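Local coordinates for protein pseudouridine synthase (Pyrococcus abyssi, PDB 2AUS) that probably isomerises uridine to pseudouridine in RNA, as a Cbf5 member of the TruB family of pseudouridine synthases, at residues Lys124-Gln138 and Gly177-Leu191. Numbering follows the deposited sequence.
Sequences KIRAVMKEFEGEIIQ and GTYIRSLIHHIGLAL. With PO4 (phosphate ion), chain E.
The closest backbone pairs are M129 with I187, V128 with L191 and Q138 with S182; helix 124-131 crosses helix 180-191 at 128°, with the axes 10.1 Å apart at closest approach. F132, in the loop after the first helix, lies against the second. I187 CG1 stands over the centre of one ring face, a CH-pi contact 3.7 Å from the F132 ring centroid and close to its normal. A190 CB meets F132 CE1 at the ring edge, and L183 CD1 packs obliquely against F132 CD2. H186 CB adds a contact at F132 CE2. With an alanine here, the ring face under I187 CG1 is gone, and a gap would probably open between I187, L183 and A190. Along the helices, V128 CG2 rests 3.7 Å from L191 CD2, while V128 CG1, anti to the backbone N (chi1 174°), reaches A190 CB. M129 CG touches I187 CG2, the two side chains crossing at about a right angle. K124 NZ makes a weak hydrogen bond with L191 O.

The other end is polar. Q138 OE1 accepts from Y179 N, the N-cap residue of helix 180-191, at 3.0 Å. The donor lies in the carbonyl plane, on a lone pair. Q138 NE2 gives a weak bond to G177 O and sits over a face of the Y179 ring. Amide and ring planes are 32° apart. G177 N also bonds weakly to a phosphate ion, probably from the crystallisation liquor.

Both helices pack on one antiparallel sheet, consistent with the catalytic domain of the TruB family. M129 touches strands 108-116, 152-164 and 167-174, L191 touches 108-116, and I184 touches 167-174 and 195-205. Strand 134-137, outermost in this chain, pairs with 152-164.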
loop_
_atom_site.group_PDB
_atom_site.type_symbol
_atom_site.label_atom_id
_atom_site.label_comp_id
_atom_site.label_asym_id
_atom_site.label_seq_id
_atom_site.Cartn_x
_atom_site.Cartn_y
_atom_site.Cartn_z
ATOM N N LYS A 124 -15.800 32.329 17.026
ATOM C CA LYS A 124 -17.032 31.797 16.462
ATOM C C LYS A 124 -16.968 30.268 16.377
ATOM O O LYS A 124 -17.917 29.575 16.755
ATOM C CB LYS A 124 -17.268 32.390 15.075
ATOM C CG LYS A 124 -18.619 32.043 14.474
ATOM C CD LYS A 124 -18.776 32.646 13.089
ATOM C CE LYS A 124 -20.073 32.198 12.431
ATOM N NZ LYS A 124 -20.155 32.658 11.014
ATOM N N ILE A 125 -15.845 29.746 15.889
ATOM C CA ILE A 125 -15.672 28.300 15.774
ATOM C C ILE A 125 -15.900 27.623 17.122
ATOM O O ILE A 125 -16.621 26.628 17.208
ATOM C CB ILE A 125 -14.254 27.922 15.284
ATOM C CG1 ILE A 125 -13.970 28.577 13.929
ATOM C CG2 ILE A 125 -14.140 26.404 15.159
ATOM C CD1 ILE A 125 -12.581 28.288 13.384
ATOM N N ARG A 126 -15.280 28.160 18.168
ATOM C CA ARG A 126 -15.416 27.591 19.504
ATOM C C ARG A 126 -16.840 27.628 20.042
ATOM O O ARG A 126 -17.271 26.699 20.725
ATOM C CB ARG A 126 -14.489 28.302 20.492
ATOM C CG ARG A 126 -13.046 27.827 20.433
ATOM C CD ARG A 126 -12.355 28.025 21.774
ATOM N NE ARG A 126 -11.116 27.257 21.866
ATOM C CZ ARG A 126 -10.023 27.517 21.158
ATOM N NH1 ARG A 126 -10.011 28.531 20.305
ATOM N NH2 ARG A 126 -8.941 26.756 21.299
ATOM N N ALA A 127 -17.570 28.697 19.734
ATOM C CA ALA A 127 -18.941 28.833 20.208
ATOM C C ALA A 127 -19.878 27.863 19.501
ATOM O O ALA A 127 -20.715 27.223 20.138
ATOM C CB ALA A 127 -19.424 30.266 20.008
ATOM N N VAL A 128 -19.733 27.756 18.184
ATOM C CA VAL A 128 -20.574 26.871 17.388
ATOM C C VAL A 128 -20.328 25.397 17.683
ATOM O O VAL A 128 -21.264 24.595 17.705
ATOM C CB VAL A 128 -20.360 27.109 15.886
ATOM C CG1 VAL A 128 -21.127 26.077 15.079
ATOM C CG2 VAL A 128 -20.819 28.509 15.526
ATOM N N MET A 129 -19.070 25.033 17.900
ATOM C CA MET A 129 -18.748 23.644 18.188
ATOM C C MET A 129 -19.088 23.309 19.626
ATOM O O MET A 129 -18.981 22.160 20.053
ATOM C CB MET A 129 -17.272 23.370 17.908
ATOM C CG MET A 129 -16.954 23.307 16.428
ATOM S SD MET A 129 -15.235 22.935 16.113
ATOM C CE MET A 129 -15.170 21.192 16.588
ATOM N N LYS A 130 -19.504 24.323 20.372
ATOM C CA LYS A 130 -19.883 24.126 21.761
ATOM C C LYS A 130 -21.370 23.785 21.779
ATOM O O LYS A 130 -21.843 23.061 22.650
ATOM C CB LYS A 130 -19.621 25.402 22.568
ATOM C CG LYS A 130 -19.782 25.237 24.071
ATOM C CD LYS A 130 -18.761 24.252 24.627
ATOM C CE LYS A 130 -18.907 24.075 26.135
ATOM N NZ LYS A 130 -17.938 23.075 26.673
ATOM N N GLU A 131 -22.095 24.294 20.789
ATOM C CA GLU A 131 -23.528 24.059 20.686
ATOM C C GLU A 131 -23.865 22.710 20.053
ATOM O O GLU A 131 -25.016 22.278 20.093
ATOM C CB GLU A 131 -24.189 25.173 19.867
ATOM C CG GLU A 131 -23.957 25.051 18.366
ATOM C CD GLU A 131 -24.571 26.187 17.570
ATOM O OE1 GLU A 131 -24.199 27.357 17.814
ATOM O OE2 GLU A 131 -25.424 25.906 16.701
ATOM N N PHE A 132 -22.877 22.052 19.450
ATOM C CA PHE A 132 -23.129 20.754 18.834
ATOM C C PHE A 132 -23.054 19.613 19.832
ATOM O O PHE A 132 -23.322 18.461 19.491
ATOM C CB PHE A 132 -22.174 20.493 17.670
ATOM C CG PHE A 132 -22.705 20.962 16.353
ATOM C CD1 PHE A 132 -22.575 22.292 15.969
ATOM C CD2 PHE A 132 -23.391 20.087 15.521
ATOM C CE1 PHE A 132 -23.124 22.744 14.773
ATOM C CE2 PHE A 132 -23.946 20.528 14.325
ATOM C CZ PHE A 132 -23.813 21.861 13.949
ATOM N N GLU A 133 -22.681 19.935 21.063
ATOM C CA GLU A 133 -22.616 18.929 22.109
ATOM C C GLU A 133 -24.055 18.636 22.512
ATOM O O GLU A 133 -24.827 19.550 22.798
ATOM C CB GLU A 133 -21.820 19.451 23.304
ATOM C CG GLU A 133 -20.335 19.593 23.029
ATOM C CD GLU A 133 -19.614 20.363 24.112
ATOM O OE1 GLU A 133 -19.904 21.567 24.269
ATOM O OE2 GLU A 133 -18.764 19.766 24.809
ATOM N N GLY A 134 -24.413 17.359 22.513
ATOM C CA GLY A 134 -25.766 16.970 22.856
ATOM C C GLY A 134 -26.407 16.289 21.665
ATOM O O GLY A 134 -25.707 15.759 20.801
ATOM N N GLU A 135 -27.734 16.309 21.604
ATOM C CA GLU A 135 -28.449 15.682 20.504
ATOM C C GLU A 135 -28.161 16.332 19.158
ATOM O O GLU A 135 -28.102 17.555 19.042
ATOM C CB GLU A 135 -29.960 15.733 20.747
ATOM C CG GLU A 135 -30.450 14.949 21.955
ATOM C CD GLU A 135 -30.113 13.472 21.875
ATOM O OE1 GLU A 135 -30.291 12.878 20.787
ATOM O OE2 GLU A 135 -29.685 12.901 22.904
ATOM N N ILE A 136 -27.976 15.495 18.146
ATOM C CA ILE A 136 -27.747 15.959 16.786
ATOM C C ILE A 136 -28.496 14.985 15.891
ATOM O O ILE A 136 -28.755 13.850 16.289
ATOM C CB ILE A 136 -26.242 15.964 16.407
ATOM C CG1 ILE A 136 -25.652 14.564 16.552
ATOM C CG2 ILE A 136 -25.486 16.958 17.278
ATOM C CD1 ILE A 136 -25.480 13.834 15.241
ATOM N N ILE A 137 -28.866 15.426 14.698
ATOM C CA ILE A 137 -29.575 14.552 13.780
ATOM C C ILE A 137 -28.772 14.443 12.498
ATOM O O ILE A 137 -28.342 15.446 11.943
ATOM C CB ILE A 137 -30.992 15.081 13.483
ATOM C CG1 ILE A 137 -31.815 15.080 14.776
ATOM C CG2 ILE A 137 -31.664 14.211 12.425
ATOM C CD1 ILE A 137 -33.215 15.642 14.633
ATOM N N GLN A 138 -28.564 13.219 12.034
ATOM C CA GLN A 138 -27.771 12.984 10.835
ATOM C C GLN A 138 -28.481 12.110 9.807
ATOM O O GLN A 138 -29.268 11.237 10.165
ATOM C CB GLN A 138 -26.445 12.340 11.244
ATOM C CG GLN A 138 -26.590 11.370 12.403
ATOM C CD GLN A 138 -25.283 10.704 12.787
ATOM O OE1 GLN A 138 -24.257 11.369 12.942
ATOM N NE2 GLN A 138 -25.318 9.385 12.953
ATOM N N GLY A 177 -22.915 4.642 16.710
ATOM C CA GLY A 177 -23.627 4.936 15.477
ATOM C C GLY A 177 -23.583 6.381 15.009
ATOM O O GLY A 177 -24.238 6.738 14.027
ATOM N N THR A 178 -22.828 7.228 15.698
ATOM C CA THR A 178 -22.740 8.621 15.286
ATOM C C THR A 178 -21.696 8.743 14.178
ATOM O O THR A 178 -20.572 8.249 14.314
ATOM C CB THR A 178 -22.334 9.532 16.463
ATOM O OG1 THR A 178 -23.234 9.327 17.559
ATOM C CG2 THR A 178 -22.386 10.998 16.045
ATOM N N TYR A 179 -22.078 9.380 13.078
ATOM C CA TYR A 179 -21.184 9.577 11.942
ATOM C C TYR A 179 -20.441 10.898 12.104
ATOM O O TYR A 179 -21.052 11.970 12.072
ATOM C CB TYR A 179 -21.988 9.600 10.641
ATOM C CG TYR A 179 -22.654 8.285 10.303
ATOM C CD1 TYR A 179 -23.645 8.216 9.321
ATOM C CD2 TYR A 179 -22.264 7.099 10.928
ATOM C CE1 TYR A 179 -24.231 6.996 8.967
ATOM C CE2 TYR A 179 -22.841 5.877 10.583
ATOM C CZ TYR A 179 -23.821 5.835 9.602
ATOM O OH TYR A 179 -24.388 4.628 9.254
ATOM N N ILE A 180 -19.125 10.823 12.266
ATOM C CA ILE A 180 -18.330 12.029 12.443
ATOM C C ILE A 180 -18.286 12.894 11.195
ATOM O O ILE A 180 -18.310 14.121 11.286
ATOM C CB ILE A 180 -16.891 11.696 12.862
ATOM C CG1 ILE A 180 -16.912 10.729 14.049
ATOM C CG2 ILE A 180 -16.146 12.980 13.227
ATOM C CD1 ILE A 180 -17.749 11.207 15.226
ATOM N N ARG A 181 -18.222 12.261 10.025
ATOM C CA ARG A 181 -18.179 13.011 8.777
ATOM C C ARG A 181 -19.415 13.905 8.672
ATOM O O ARG A 181 -19.319 15.075 8.294
ATOM C CB ARG A 181 -18.115 12.068 7.570
ATOM C CG ARG A 181 -17.914 12.808 6.245
ATOM C CD ARG A 181 -17.958 11.883 5.031
ATOM N NE ARG A 181 -16.770 11.040 4.914
ATOM C CZ ARG A 181 -15.538 11.495 4.698
ATOM N NH1 ARG A 181 -15.314 12.800 4.575
ATOM N NH2 ARG A 181 -14.523 10.645 4.595
ATOM N N SER A 182 -20.573 13.346 9.015
ATOM C CA SER A 182 -21.833 14.090 8.971
ATOM C C SER A 182 -21.815 15.199 10.018
ATOM O O SER A 182 -22.266 16.319 9.764
ATOM C CB SER A 182 -23.014 13.146 9.228
ATOM O OG SER A 182 -24.229 13.868 9.344
ATOM N N LEU A 183 -21.295 14.877 11.198
ATOM C CA LEU A 183 -21.193 15.848 12.278
ATOM C C LEU A 183 -20.372 17.044 11.793
ATOM O O LEU A 183 -20.742 18.201 12.013
ATOM C CB LEU A 183 -20.502 15.229 13.493
ATOM C CG LEU A 183 -20.153 16.217 14.611
ATOM C CD1 LEU A 183 -21.432 16.694 15.281
ATOM C CD2 LEU A 183 -19.240 15.560 15.630
ATOM N N ILE A 184 -19.257 16.762 11.129
ATOM C CA ILE A 184 -18.403 17.831 10.632
ATOM C C ILE A 184 -19.119 18.617 9.543
ATOM O O ILE A 184 -19.009 19.839 9.481
ATOM C CB ILE A 184 -17.050 17.276 10.104
ATOM C CG1 ILE A 184 -16.185 16.837 11.296
ATOM C CG2 ILE A 184 -16.324 18.333 9.263
ATOM C CD1 ILE A 184 -14.784 16.390 10.934
ATOM N N HIS A 185 -19.861 17.914 8.695
ATOM C CA HIS A 185 -20.603 18.564 7.622
ATOM C C HIS A 185 -21.606 19.558 8.220
ATOM O O HIS A 185 -21.732 20.685 7.746
ATOM C CB HIS A 185 -21.335 17.509 6.788
ATOM C CG HIS A 185 -22.133 18.073 5.652
ATOM N ND1 HIS A 185 -21.550 18.672 4.557
ATOM C CD2 HIS A 185 -23.471 18.121 5.440
ATOM C CE1 HIS A 185 -22.492 19.064 3.717
ATOM N NE2 HIS A 185 -23.667 18.742 4.229
ATOM N N HIS A 186 -22.305 19.144 9.274
ATOM C CA HIS A 186 -23.288 20.009 9.918
ATOM C C HIS A 186 -22.641 21.201 10.608
ATOM O O HIS A 186 -23.238 22.273 10.686
ATOM C CB HIS A 186 -24.125 19.211 10.922
ATOM C CG HIS A 186 -25.072 18.247 10.275
ATOM N ND1 HIS A 186 -26.122 17.664 10.951
ATOM C CD2 HIS A 186 -25.134 17.778 9.006
ATOM C CE1 HIS A 186 -26.792 16.880 10.124
ATOM N NE2 HIS A 186 -26.214 16.931 8.938
ATOM N N ILE A 187 -21.428 21.006 11.119
ATOM C CA ILE A 187 -20.706 22.082 11.783
ATOM C C ILE A 187 -20.309 23.094 10.718
ATOM O O ILE A 187 -20.304 24.301 10.962
ATOM C CB ILE A 187 -19.435 21.553 12.503
ATOM C CG1 ILE A 187 -19.837 20.784 13.768
ATOM C CG2 ILE A 187 -18.497 22.704 12.830
ATOM C CD1 ILE A 187 -18.677 20.080 14.467
ATOM N N GLY A 188 -19.984 22.593 9.531
ATOM C CA GLY A 188 -19.606 23.469 8.439
ATOM C C GLY A 188 -20.797 24.291 7.981
ATOM O O GLY A 188 -20.648 25.454 7.602
ATOM N N LEU A 189 -21.982 23.684 8.014
ATOM C CA LEU A 189 -23.209 24.369 7.609
ATOM C C LEU A 189 -23.543 25.456 8.614
ATOM O O LEU A 189 -23.961 26.547 8.241
ATOM C CB LEU A 189 -24.380 23.385 7.512
ATOM C CG LEU A 189 -24.413 22.457 6.291
ATOM C CD1 LEU A 189 -25.599 21.511 6.405
ATOM C CD2 LEU A 189 -24.505 23.283 5.013
ATOM N N ALA A 190 -23.344 25.148 9.891
ATOM C CA ALA A 190 -23.619 26.095 10.964
ATOM C C ALA A 190 -22.680 27.297 10.889
ATOM O O ALA A 190 -23.074 28.418 11.206
ATOM C CB ALA A 190 -23.481 25.404 12.314
ATOM N N LEU A 191 -21.437 27.058 10.474
ATOM C CA LEU A 191 -20.449 28.129 10.354
ATOM C C LEU A 191 -20.698 28.945 9.096
ATOM O O LEU A 191 -20.143 30.031 8.929
ATOM C CB LEU A 191 -19.034 27.548 10.319
ATOM C CG LEU A 191 -18.542 26.947 11.632
ATOM C CD1 LEU A 191 -17.171 26.336 11.425
ATOM C CD2 LEU A 191 -18.490 28.025 12.703
HETATM P P PO4 E . -20.090 3.516 15.325
HETATM O O1 PO4 E . -19.895 4.822 16.097
HETATM O O2 PO4 E . -20.965 2.359 15.864
HETATM O O3 PO4 E . -18.709 2.945 14.844
HETATM O O4 PO4 E . -20.848 4.091 14.142
#